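Local coordinates for protein beta-lactamase Mb2281c (Mycobacterium bovis, PDB 3I7J) that probably acts as a serine hydrolase of the beta-lactamase and penicillin-binding-protein family, perhaps opening beta-lactam rings, at residues A[60-65]-A[71-76]; A[106-111]-A[117-122]; A[203-206]-A[212-215]; A[225-230]-A[258-263]. All coordinates share one frame; numbering follows the deposited sequence.

Contact 1: residues A[60-65]-A[71-76]; sequences NLDTPA and TVRHLL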
loop_
_atom_site.group_PDB
_atom_site.type_symbol
_atom_site.label_atom_id
_atom_site.label_comp_id
_atom_site.label_asym_id
_atom_site.label_seq_id
_atom_site.Cartn_x
_atom_site.Cartn_y
_atom_site.Cartn_z
ATOM N N ASN A 60 6.205 8.659 -17.503
ATOM C CA ASN A 60 5.703 7.427 -18.082
ATOM C C ASN A 60 6.250 6.340 -17.186
ATOM O O ASN A 60 7.151 6.587 -16.392
ATOM C CB ASN A 60 6.230 7.234 -19.499
ATOM C CG ASN A 60 5.869 8.389 -20.410
ATOM O OD1 ASN A 60 4.720 8.839 -20.442
ATOM N ND2 ASN A 60 6.848 8.873 -21.163
ATOM N N LEU A 61 5.694 5.147 -17.305
ATOM C CA LEU A 61 6.149 4.022 -16.518
ATOM C C LEU A 61 7.566 3.652 -16.959
ATOM O O LEU A 61 8.380 3.212 -16.149
ATOM C CB LEU A 61 5.205 2.838 -16.730
ATOM C CG LEU A 61 4.253 2.385 -15.612
ATOM C CD1 LEU A 61 4.002 3.469 -14.590
ATOM C CD2 LEU A 61 2.967 1.913 -16.254
ATOM N N ASP A 62 7.864 3.852 -18.242
ATOM C CA ASP A 62 9.181 3.519 -18.766
ATOM C C ASP A 62 10.160 4.691 -18.669
ATOM O O ASP A 62 11.298 4.595 -19.117
ATOM C CB ASP A 62 9.075 3.031 -20.217
ATOM C CG ASP A 62 8.176 1.807 -20.363
ATOM O OD1 ASP A 62 8.245 0.894 -19.507
ATOM O OD2 ASP A 62 7.395 1.751 -21.343
ATOM N N THR A 63 9.712 5.797 -18.085
ATOM C CA THR A 63 10.570 6.965 -17.914
ATOM C C THR A 63 11.756 6.597 -17.021
ATOM O O THR A 63 11.572 6.100 -15.919
ATOM C CB THR A 63 9.816 8.106 -17.228
ATOM O OG1 THR A 63 8.727 8.526 -18.051
ATOM C CG2 THR A 63 10.733 9.278 -16.971
ATOM N N PRO A 64 12.991 6.841 -17.487
ATOM C CA PRO A 64 14.193 6.530 -16.705
ATOM C C PRO A 64 14.199 7.242 -15.351
ATOM O O PRO A 64 13.985 8.452 -15.274
ATOM C CB PRO A 64 15.327 7.011 -17.612
ATOM C CG PRO A 64 14.785 6.758 -18.982
ATOM C CD PRO A 64 13.354 7.278 -18.848
ATOM N N ALA A 65 14.442 6.480 -14.292
ATOM C CA ALA A 65 14.485 7.020 -12.937
ATOM C C ALA A 65 15.223 6.022 -12.045
ATOM O O ALA A 65 14.915 4.833 -12.060
ATOM C CB ALA A 65 13.062 7.252 -12.413
ATOM N N THR A 71 13.572 2.444 -14.266
ATOM C CA THR A 71 12.495 3.343 -14.684
ATOM C C THR A 71 11.493 3.551 -13.542
ATOM O O THR A 71 11.624 2.966 -12.466
ATOM C CB THR A 71 11.715 2.779 -15.903
ATOM O OG1 THR A 71 11.000 1.600 -15.516
ATOM C CG2 THR A 71 12.674 2.423 -17.052
ATOM N N VAL A 72 10.496 4.393 -13.780
ATOM C CA VAL A 72 9.460 4.640 -12.795
ATOM C C VAL A 72 8.821 3.296 -12.392
ATOM O O VAL A 72 8.595 3.049 -11.206
ATOM C CB VAL A 72 8.402 5.636 -13.366
ATOM C CG1 VAL A 72 7.140 5.651 -12.515
ATOM C CG2 VAL A 72 9.011 7.047 -13.399
ATOM N N ARG A 73 8.570 2.420 -13.367
ATOM C CA ARG A 73 7.970 1.112 -13.089
ATOM C C ARG A 73 8.820 0.258 -12.141
ATOM O O ARG A 73 8.270 -0.455 -11.302
ATOM C CB ARG A 73 7.735 0.319 -14.384
ATOM C CG ARG A 73 6.904 -0.960 -14.184
ATOM C CD ARG A 73 7.074 -1.943 -15.342
ATOM N NE ARG A 73 6.806 -1.309 -16.627
ATOM C CZ ARG A 73 5.593 -1.112 -17.129
ATOM N NH1 ARG A 73 4.519 -1.513 -16.457
ATOM N NH2 ARG A 73 5.454 -0.498 -18.299
ATOM N N HIS A 74 10.147 0.310 -12.287
ATOM C CA HIS A 74 11.039 -0.464 -11.419
ATOM C C HIS A 74 10.970 0.078 -10.001
ATOM O O HIS A 74 11.050 -0.676 -9.030
ATOM C CB HIS A 74 12.509 -0.387 -11.865
ATOM C CG HIS A 74 12.790 -1.024 -13.190
ATOM N ND1 HIS A 74 12.501 -0.407 -14.389
ATOM C CD2 HIS A 74 13.388 -2.199 -13.507
ATOM C CE1 HIS A 74 12.911 -1.171 -15.387
ATOM N NE2 HIS A 74 13.453 -2.263 -14.878
ATOM N N LEU A 75 10.850 1.395 -9.876
ATOM C CA LEU A 75 10.782 2.000 -8.555
ATOM C C LEU A 75 9.497 1.596 -7.842
ATOM O O LEU A 75 9.521 1.243 -6.661
ATOM C CB LEU A 75 10.885 3.517 -8.667
ATOM C CG LEU A 75 12.217 3.969 -9.273
ATOM C CD1 LEU A 75 12.180 5.481 -9.502
ATOM C CD2 LEU A 75 13.363 3.600 -8.324
ATOM N N LEU A 76 8.383 1.624 -8.569
ATOM C CA LEU A 76 7.082 1.259 -8.016
ATOM C C LEU A 76 6.996 -0.207 -7.602
ATOM O O LEU A 76 6.347 -0.544 -6.606
ATOM C CB LEU A 76 5.988 1.557 -9.047
ATOM C CG LEU A 76 5.606 3.031 -9.238
ATOM C CD1 LEU A 76 4.818 3.232 -10.529
ATOM C CD2 LEU A 76 4.794 3.477 -8.038
HETATM O O HOH W 1 9.719 0.131 -17.367
#
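The carbonyl of L61 meets the first turn of helix 72-76: R73 N donates to L61 O over 2.9 Å. A second backbone bond, V72 N to T63 O at 2.9 Å, completes the grip, so a turn-containing loop runs back against the N-terminal turn of the helix that follows it and takes up two of its N-H groups. The side chain of R73 doubles back over the same loop. Its CG stands anti to the backbone N (chi1 -171°) and the chain bends at chi3, which lays one guanidinium face over L61 CB. At the guanidinium edge, R73 NH2 reaches D62 OD1 in a weak salt bridge of 3.3 Å, while R73 NH1 bonds to Q181. A water takes up D62 OD1 and T71 OG1, each at 2.7 Å. T71 occupies the N-cap position, and its OG1 also shares a hydrogen bond of 2.7 Å with H74 ND1. The loop is shaped by a type I turn from N60 to T63, with N60 N bonded to T63 OG1. Small A65 lets its CB sit 3.5 Å from L75 CD1. L61 and L76 pack on helix 42-56, and V72, L75 and L76 on helix 101-115.

Contact 2: residues A[106-111]-A[117-122]; sequences VLAESV and IEFGRY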
loop_
_atom_site.group_PDB
_atom_site.type_symbol
_atom_site.label_atom_id
_atom_site.label_comp_id
_atom_site.label_asym_id
_atom_site.label_seq_id
_atom_site.Cartn_x
_atom_site.Cartn_y
_atom_site.Cartn_z
ATOM N N VAL A 106 13.183 8.196 -4.663
ATOM C CA VAL A 106 13.597 8.553 -6.020
ATOM C C VAL A 106 12.341 8.737 -6.872
ATOM O O VAL A 106 12.289 9.608 -7.750
ATOM C CB VAL A 106 14.519 7.479 -6.657
ATOM C CG1 VAL A 106 14.909 7.902 -8.083
ATOM C CG2 VAL A 106 15.788 7.324 -5.821
ATOM N N LEU A 107 11.323 7.928 -6.587
ATOM C CA LEU A 107 10.046 7.997 -7.298
ATOM C C LEU A 107 9.382 9.348 -7.033
ATOM O O LEU A 107 8.986 10.049 -7.965
ATOM C CB LEU A 107 9.119 6.876 -6.829
ATOM C CG LEU A 107 7.696 6.889 -7.395
ATOM C CD1 LEU A 107 7.753 6.684 -8.902
ATOM C CD2 LEU A 107 6.879 5.775 -6.740
ATOM N N ALA A 108 9.266 9.700 -5.755
ATOM C CA ALA A 108 8.664 10.966 -5.366
ATOM C C ALA A 108 9.463 12.131 -5.958
ATOM O O ALA A 108 8.888 13.135 -6.372
ATOM C CB ALA A 108 8.616 11.084 -3.829
ATOM N N GLU A 109 10.787 11.996 -5.990
ATOM C CA GLU A 109 11.648 13.040 -6.540
ATOM C C GLU A 109 11.400 13.249 -8.031
ATOM O O GLU A 109 11.407 14.382 -8.515
ATOM C CB GLU A 109 13.126 12.696 -6.317
ATOM C CG GLU A 109 13.564 12.865 -4.878
ATOM C CD GLU A 109 14.979 12.404 -4.613
ATOM O OE1 GLU A 109 15.575 11.710 -5.466
ATOM O OE2 GLU A 109 15.496 12.731 -3.528
ATOM N N SER A 110 11.193 12.157 -8.760
ATOM C CA SER A 110 10.939 12.257 -10.191
ATOM C C SER A 110 9.612 12.965 -10.452
ATOM O O SER A 110 9.552 13.901 -11.248
ATOM C CB SER A 110 10.920 10.868 -10.836
ATOM O OG SER A 110 12.179 10.230 -10.692
ATOM N N VAL A 111 8.555 12.526 -9.774
ATOM C CA VAL A 111 7.236 13.131 -9.948
ATOM C C VAL A 111 7.315 14.620 -9.603
ATOM O O VAL A 111 6.770 15.460 -10.315
ATOM C CB VAL A 111 6.173 12.430 -9.042
ATOM C CG1 VAL A 111 4.831 13.141 -9.147
ATOM C CG2 VAL A 111 6.020 10.970 -9.452
ATOM N N ILE A 117 5.739 20.325 -8.928
ATOM C CA ILE A 117 4.995 20.464 -7.680
ATOM C C ILE A 117 5.632 19.683 -6.531
ATOM O O ILE A 117 6.036 18.534 -6.704
ATOM C CB ILE A 117 3.553 19.973 -7.859
ATOM C CG1 ILE A 117 2.905 20.720 -9.028
ATOM C CG2 ILE A 117 2.768 20.180 -6.576
ATOM C CD1 ILE A 117 1.510 20.239 -9.369
ATOM N N GLU A 118 5.719 20.305 -5.355
ATOM C CA GLU A 118 6.312 19.634 -4.198
ATOM C C GLU A 118 5.530 18.339 -3.986
ATOM O O GLU A 118 4.297 18.352 -3.943
ATOM C CB GLU A 118 6.245 20.545 -2.969
ATOM C CG GLU A 118 7.001 20.000 -1.767
ATOM C CD GLU A 118 6.145 19.099 -0.918
ATOM O OE1 GLU A 118 6.684 18.157 -0.297
ATOM O OE2 GLU A 118 4.922 19.350 -0.863
ATOM N N PHE A 119 6.241 17.223 -3.853
ATOM C CA PHE A 119 5.558 15.943 -3.732
ATOM C C PHE A 119 4.445 15.833 -2.703
ATOM O O PHE A 119 3.402 15.253 -2.995
ATOM C CB PHE A 119 6.533 14.786 -3.515
ATOM C CG PHE A 119 5.887 13.446 -3.714
ATOM C CD1 PHE A 119 5.508 13.033 -4.987
ATOM C CD2 PHE A 119 5.552 12.650 -2.629
ATOM C CE1 PHE A 119 4.796 11.851 -5.172
ATOM C CE2 PHE A 119 4.839 11.467 -2.801
ATOM C CZ PHE A 119 4.461 11.073 -4.074
ATOM N N GLY A 120 4.660 16.356 -1.502
ATOM C CA GLY A 120 3.615 16.287 -0.501
ATOM C C GLY A 120 2.359 16.967 -1.019
ATOM O O GLY A 120 1.249 16.465 -0.854
ATOM N N ARG A 121 2.540 18.118 -1.658
ATOM C CA ARG A 121 1.421 18.863 -2.208
ATOM C C ARG A 121 0.851 18.147 -3.420
ATOM O O ARG A 121 -0.349 18.202 -3.664
ATOM C CB ARG A 121 1.867 20.277 -2.592
ATOM C CG ARG A 121 0.819 21.095 -3.322
ATOM C CD ARG A 121 1.399 22.431 -3.747
ATOM N NE ARG A 121 0.457 23.231 -4.520
ATOM C CZ ARG A 121 0.711 24.456 -4.968
ATOM N NH1 ARG A 121 1.886 25.021 -4.719
ATOM N NH2 ARG A 121 -0.212 25.125 -5.651
ATOM N N TYR A 122 1.707 17.472 -4.180
ATOM C CA TYR A 122 1.239 16.748 -5.352
ATOM C C TYR A 122 0.331 15.601 -4.914
ATOM O O TYR A 122 -0.702 15.339 -5.534
ATOM C CB TYR A 122 2.410 16.180 -6.158
ATOM C CG TYR A 122 1.953 15.507 -7.433
ATOM C CD1 TYR A 122 1.761 16.247 -8.600
ATOM C CD2 TYR A 122 1.614 14.148 -7.447
ATOM C CE1 TYR A 122 1.238 15.661 -9.745
ATOM C CE2 TYR A 122 1.088 13.551 -8.590
ATOM C CZ TYR A 122 0.901 14.316 -9.731
ATOM O OH TYR A 122 0.352 13.752 -10.853
#
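The F119 ring receives the methyl of A108 on one face: A108 CB stands 3.6 Å from the ring centroid, 13° off the normal, a CH-pi contact over the centre of the ring. At the edge of the same ring, near its plane, lies V111 CB, 4.1 Å from F119 CE1. One turn further along helix 119-131, the Y122 ring is covered on one face by V111 CG1, which lies 3.9 Å from the centroid and is shifted toward the rim. That methyl is placed by the first torsion, which sets CG1 anti to the backbone N (chi1 175°) and lets the valine cross the tyrosine at about a right angle.

Alanine at 108 keeps the helix surface low enough for a phenylalanine ring to lie close against it, and branched V111 gives a CB to the F119 edge and a CG1 methyl to the Y122 face. All four residues are buried, and the contact between them is apolar; the one polar end, Y122 OH, is satisfied by a hydrogen bond to E56.

The second helix is started by E118, its N-cap. The carboxylate folds back so that G120 N donates to E118 OE1 over 3.0 Å and R121 N to E118 OE2 over 2.8 Å, each tilted well out of the carboxylate plane, which caps N-H groups of the first turn.

The two helices, 101-115 and 119-131, are consecutive and joined by a short turn. V111, F119 and Y122 also pack against helix 42-56, while A108 touches P142 and A145 in a loop.

Contact 3: residues A[203-206]-A[212-215]; sequences GFEI and PHWT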
loop_
_atom_site.group_PDB
_atom_site.type_symbol
_atom_site.label_atom_id
_atom_site.label_comp_id
_atom_site.label_asym_id
_atom_site.label_seq_id
_atom_site.Cartn_x
_atom_site.Cartn_y
_atom_site.Cartn_z
ATOM N N GLY A 203 3.408 -0.466 -6.850
ATOM C CA GLY A 203 3.382 0.244 -5.584
ATOM C C GLY A 203 2.547 -0.475 -4.543
ATOM O O GLY A 203 2.651 -0.197 -3.350
ATOM N N PHE A 204 1.714 -1.402 -5.002
ATOM C CA PHE A 204 0.861 -2.177 -4.112
ATOM C C PHE A 204 1.429 -3.595 -3.998
ATOM O O PHE A 204 1.788 -4.202 -5.011
ATOM C CB PHE A 204 -0.564 -2.286 -4.674
ATOM C CG PHE A 204 -1.200 -0.964 -5.044
ATOM C CD1 PHE A 204 -0.961 0.187 -4.295
ATOM C CD2 PHE A 204 -2.107 -0.896 -6.103
ATOM C CE1 PHE A 204 -1.618 1.381 -4.590
ATOM C CE2 PHE A 204 -2.772 0.288 -6.407
ATOM C CZ PHE A 204 -2.527 1.431 -5.647
ATOM N N GLU A 205 1.513 -4.138 -2.787
ATOM C CA GLU A 205 2.005 -5.504 -2.665
ATOM C C GLU A 205 0.875 -6.400 -3.139
ATOM O O GLU A 205 -0.298 -6.052 -3.000
ATOM C CB GLU A 205 2.333 -5.865 -1.215
ATOM C CG GLU A 205 3.136 -7.158 -1.096
ATOM C CD GLU A 205 2.850 -7.929 0.191
ATOM O OE1 GLU A 205 2.657 -7.294 1.251
ATOM O OE2 GLU A 205 2.830 -9.175 0.138
ATOM N N ILE A 206 1.229 -7.542 -3.721
ATOM C CA ILE A 206 0.242 -8.517 -4.176
ATOM C C ILE A 206 0.504 -9.788 -3.367
ATOM O O ILE A 206 1.633 -10.270 -3.292
ATOM C CB ILE A 206 0.375 -8.813 -5.685
ATOM C CG1 ILE A 206 -0.076 -7.592 -6.493
ATOM C CG2 ILE A 206 -0.483 -10.006 -6.068
ATOM C CD1 ILE A 206 0.048 -7.786 -8.019
ATOM N N PRO A 212 4.397 -17.510 5.504
ATOM C CA PRO A 212 3.268 -16.894 6.206
ATOM C C PRO A 212 3.022 -15.504 5.619
ATOM O O PRO A 212 3.862 -14.992 4.880
ATOM C CB PRO A 212 3.754 -16.850 7.647
ATOM C CG PRO A 212 5.210 -16.576 7.482
ATOM C CD PRO A 212 5.606 -17.503 6.344
ATOM N N HIS A 213 1.881 -14.897 5.942
ATOM C CA HIS A 213 1.547 -13.572 5.410
ATOM C C HIS A 213 0.688 -12.793 6.401
ATOM O O HIS A 213 0.202 -13.356 7.380
ATOM C CB HIS A 213 0.787 -13.719 4.083
ATOM C CG HIS A 213 0.811 -12.484 3.231
ATOM N ND1 HIS A 213 1.975 -11.975 2.701
ATOM C CD2 HIS A 213 -0.183 -11.659 2.822
ATOM C CE1 HIS A 213 1.698 -10.888 2.001
ATOM N NE2 HIS A 213 0.398 -10.675 2.059
ATOM N N TRP A 214 0.500 -11.500 6.153
ATOM C CA TRP A 214 -0.311 -10.687 7.050
ATOM C C TRP A 214 -1.799 -10.774 6.725
ATOM O O TRP A 214 -2.633 -10.482 7.582
ATOM C CB TRP A 214 0.157 -9.224 7.039
ATOM C CG TRP A 214 0.370 -8.639 5.671
ATOM C CD1 TRP A 214 1.465 -8.794 4.867
ATOM C CD2 TRP A 214 -0.543 -7.804 4.952
ATOM N NE1 TRP A 214 1.287 -8.102 3.688
ATOM C CE2 TRP A 214 0.063 -7.489 3.715
ATOM C CE3 TRP A 214 -1.821 -7.293 5.232
ATOM C CZ2 TRP A 214 -0.561 -6.680 2.759
ATOM C CZ3 TRP A 214 -2.442 -6.492 4.281
ATOM C CH2 TRP A 214 -1.809 -6.195 3.059
ATOM N N THR A 215 -2.141 -11.173 5.498
ATOM C CA THR A 215 -3.550 -11.306 5.122
ATOM C C THR A 215 -4.108 -12.644 5.628
ATOM O O THR A 215 -3.395 -13.427 6.262
ATOM C CB THR A 215 -3.758 -11.223 3.581
ATOM O OG1 THR A 215 -3.006 -12.256 2.930
ATOM C CG2 THR A 215 -3.317 -9.868 3.054
#
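W214 gives its indole N-H, atom NE1, to the carboxylate of E205, a buried acid on the short strand 205-206, and H213, just before it in the chain, lies beside the pair. H213 approaches the glutamate from the opposite direction, its ring plane 74° from that of the carboxylate. The H213 ring also lies over one face of the W214 indole, close to its rim, and touches L189 of strand 187-189.

W214 follows and makes the well-defined bond. The acceptor lies in the indole plane, with a moderately bent bond (153°): W214 NE1 to E205 OE1 is 2.9 Å, the oxygen being met on its syn side, 17° out of the carboxylate plane. Tryptophan suits this place because it offers a single directed donor on a large apolar body. Its CG stands between the backbone N and the carbonyl carbon, turning the indole back toward the strand.

Strand 205-206 is an edge strand of the antiparallel sheet in the alpha/beta part of the beta-lactamase fold, and the loop after it folds back over the E205 side chain. The acid is shared further, since E205 OE2 forms a salt bridge with K210; that charge would probably favour the ionised carboxylate. T215 lays its CG2 over a face of the W214 indole, and both residues pack on W235 of strand 232-237.

Contact 4: residues A[225-230]-A[258-263]; sequences GHFGQS and DLWPAI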
loop_
_atom_site.group_PDB
_atom_site.type_symbol
_atom_site.label_atom_id
_atom_site.label_comp_id
_atom_site.label_asym_id
_atom_site.label_seq_id
_atom_site.Cartn_x
_atom_site.Cartn_y
_atom_site.Cartn_z
ATOM N N GLY A 225 -2.348 -4.628 -1.452
ATOM C CA GLY A 225 -2.405 -3.593 -0.437
ATOM C C GLY A 225 -1.040 -3.359 0.182
ATOM O O GLY A 225 -0.039 -3.285 -0.532
ATOM N N HIS A 226 -0.979 -3.261 1.505
ATOM C CA HIS A 226 0.297 -3.015 2.161
ATOM C C HIS A 226 0.111 -2.983 3.672
ATOM O O HIS A 226 -0.977 -2.683 4.160
ATOM C CB HIS A 226 0.837 -1.651 1.702
ATOM C CG HIS A 226 2.290 -1.648 1.334
ATOM N ND1 HIS A 226 3.293 -1.807 2.263
ATOM C CD2 HIS A 226 2.909 -1.460 0.142
ATOM C CE1 HIS A 226 4.467 -1.715 1.664
ATOM N NE2 HIS A 226 4.263 -1.505 0.377
ATOM N N PHE A 227 1.161 -3.318 4.417
ATOM C CA PHE A 227 1.087 -3.210 5.872
ATOM C C PHE A 227 2.282 -2.354 6.247
ATOM O O PHE A 227 3.141 -2.088 5.404
ATOM C CB PHE A 227 1.107 -4.582 6.578
ATOM C CG PHE A 227 2.471 -5.197 6.730
ATOM C CD1 PHE A 227 3.066 -5.874 5.671
ATOM C CD2 PHE A 227 3.145 -5.129 7.949
ATOM C CE1 PHE A 227 4.314 -6.479 5.819
ATOM C CE2 PHE A 227 4.392 -5.730 8.113
ATOM C CZ PHE A 227 4.979 -6.407 7.043
ATOM N N GLY A 228 2.314 -1.879 7.484
ATOM C CA GLY A 228 3.417 -1.038 7.918
ATOM C C GLY A 228 3.939 -1.471 9.269
ATOM O O GLY A 228 3.226 -2.131 10.026
ATOM N N GLN A 229 5.179 -1.101 9.571
ATOM C CA GLN A 229 5.805 -1.465 10.837
ATOM C C GLN A 229 5.183 -0.736 12.021
ATOM O O GLN A 229 5.505 -1.033 13.173
ATOM C CB GLN A 229 7.311 -1.171 10.794
ATOM C CG GLN A 229 8.111 -2.038 9.816
ATOM C CD GLN A 229 8.098 -3.517 10.183
ATOM O OE1 GLN A 229 8.380 -3.887 11.326
ATOM N NE2 GLN A 229 7.785 -4.366 9.213
ATOM N N SER A 230 4.305 0.221 11.744
ATOM C CA SER A 230 3.635 0.964 12.810
ATOM C C SER A 230 2.414 0.193 13.292
ATOM O O SER A 230 1.654 0.680 14.126
ATOM C CB SER A 230 3.200 2.344 12.317
ATOM O OG SER A 230 4.312 3.216 12.225
ATOM N N ASP A 258 -0.636 -13.844 14.253
ATOM C CA ASP A 258 -1.828 -14.675 14.136
ATOM C C ASP A 258 -3.112 -13.848 14.107
ATOM O O ASP A 258 -4.091 -14.223 13.455
ATOM C CB ASP A 258 -1.892 -15.694 15.275
ATOM C CG ASP A 258 -0.806 -16.752 15.167
ATOM O OD1 ASP A 258 -0.613 -17.301 14.062
ATOM O OD2 ASP A 258 -0.144 -17.042 16.180
ATOM N N LEU A 259 -3.103 -12.715 14.799
ATOM C CA LEU A 259 -4.281 -11.857 14.847
ATOM C C LEU A 259 -4.663 -11.250 13.504
ATOM O O LEU A 259 -5.841 -11.242 13.128
ATOM C CB LEU A 259 -4.085 -10.734 15.867
ATOM C CG LEU A 259 -3.877 -11.138 17.326
ATOM C CD1 LEU A 259 -3.815 -9.887 18.191
ATOM C CD2 LEU A 259 -5.020 -12.036 17.787
ATOM N N TRP A 260 -3.684 -10.734 12.773
ATOM C CA TRP A 260 -3.996 -10.121 11.487
ATOM C C TRP A 260 -4.686 -11.076 10.524
ATOM O O TRP A 260 -5.708 -10.739 9.946
ATOM C CB TRP A 260 -2.728 -9.507 10.886
ATOM C CG TRP A 260 -2.370 -8.205 11.563
ATOM C CD1 TRP A 260 -2.947 -7.674 12.687
ATOM C CD2 TRP A 260 -1.384 -7.259 11.136
ATOM N NE1 TRP A 260 -2.383 -6.452 12.977
ATOM C CE2 TRP A 260 -1.425 -6.172 12.038
ATOM C CE3 TRP A 260 -0.476 -7.220 10.073
ATOM C CZ2 TRP A 260 -0.587 -5.060 11.908
ATOM C CZ3 TRP A 260 0.360 -6.114 9.944
ATOM C CH2 TRP A 260 0.295 -5.049 10.855
ATOM N N PRO A 261 -4.143 -12.287 10.349
ATOM C CA PRO A 261 -4.774 -13.247 9.437
ATOM C C PRO A 261 -6.166 -13.656 9.943
ATOM O O PRO A 261 -7.104 -13.826 9.161
ATOM C CB PRO A 261 -3.794 -14.421 9.443
ATOM C CG PRO A 261 -2.471 -13.752 9.715
ATOM C CD PRO A 261 -2.828 -12.777 10.800
ATOM N N ALA A 262 -6.292 -13.797 11.258
ATOM C CA ALA A 262 -7.552 -14.192 11.869
ATOM C C ALA A 262 -8.664 -13.180 11.645
ATOM O O ALA A 262 -9.788 -13.557 11.310
ATOM C CB ALA A 262 -7.360 -14.427 13.372
ATOM N N ILE A 263 -8.368 -11.894 11.820
ATOM C CA ILE A 263 -9.413 -10.893 11.621
ATOM C C ILE A 263 -9.760 -10.784 10.138
ATOM O O ILE A 263 -10.897 -10.475 9.776
ATOM C CB ILE A 263 -9.007 -9.511 12.184
ATOM C CG1 ILE A 263 -10.219 -8.580 12.157
ATOM C CG2 ILE A 263 -7.853 -8.921 11.386
ATOM C CD1 ILE A 263 -9.962 -7.247 12.828
#
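W260 pushes the outer edge of its indole against F227: W260 CZ3 lies 3.6 Å from F227 CD2 and 3.8 Å from F227 CB. The approach is in the indole plane on the tryptophan side. The F227 ring and the six-membered ring of W260 form an oblique aromatic pair, planes 76° apart and centroids separated by 5.9 Å. Farther along the same edge, W260 CH2 lies 4.2 Å from G228 O. The phenyl group is sent toward the helix by a first torsion that sets CG between the backbone N and carbonyl carbon (chi1 80°).

This is a sheet-to-helix packing of the beta-lactamase fold: strand 224-228 belongs to the central antiparallel sheet, and helix 256-271 is the C-terminal helix that lies against it. Their backbones stand well apart, F227 CA to W260 CA being 10.3 Å, and the long indole of W260 covers this distance. Other aromatics fill in around the pair: F252 meets both rings, W214 meets the F227 ring and touches W260, and F233 and W10 meet W260. On the neighbouring residue, H226 ND1 donates to F227 O at 3.2 Å.

How the contacts relate
Along the chain the four contacts follow in series, each closing before the next opens. Contacts 1 and 2 belong to the helical part and have centres about 14 Å apart; helices 72-76 and 101-115 touch through L76, V72 and L75 against L107, and both contacts reach helix 42-56. Contacts 3 and 4 have centres about 9 Å apart at the six-stranded sheet, where strands 205-206 and 224-228 are neighbours and W214 packs on F227. The two pairs are separated, contacts 1 and 4 having centres about 28 Å apart, but L76 meets G203. Helix 42-56, which carries the possible SxxK motif at its start, is touched by F204 and H226, so it runs between the helical and sheet regions.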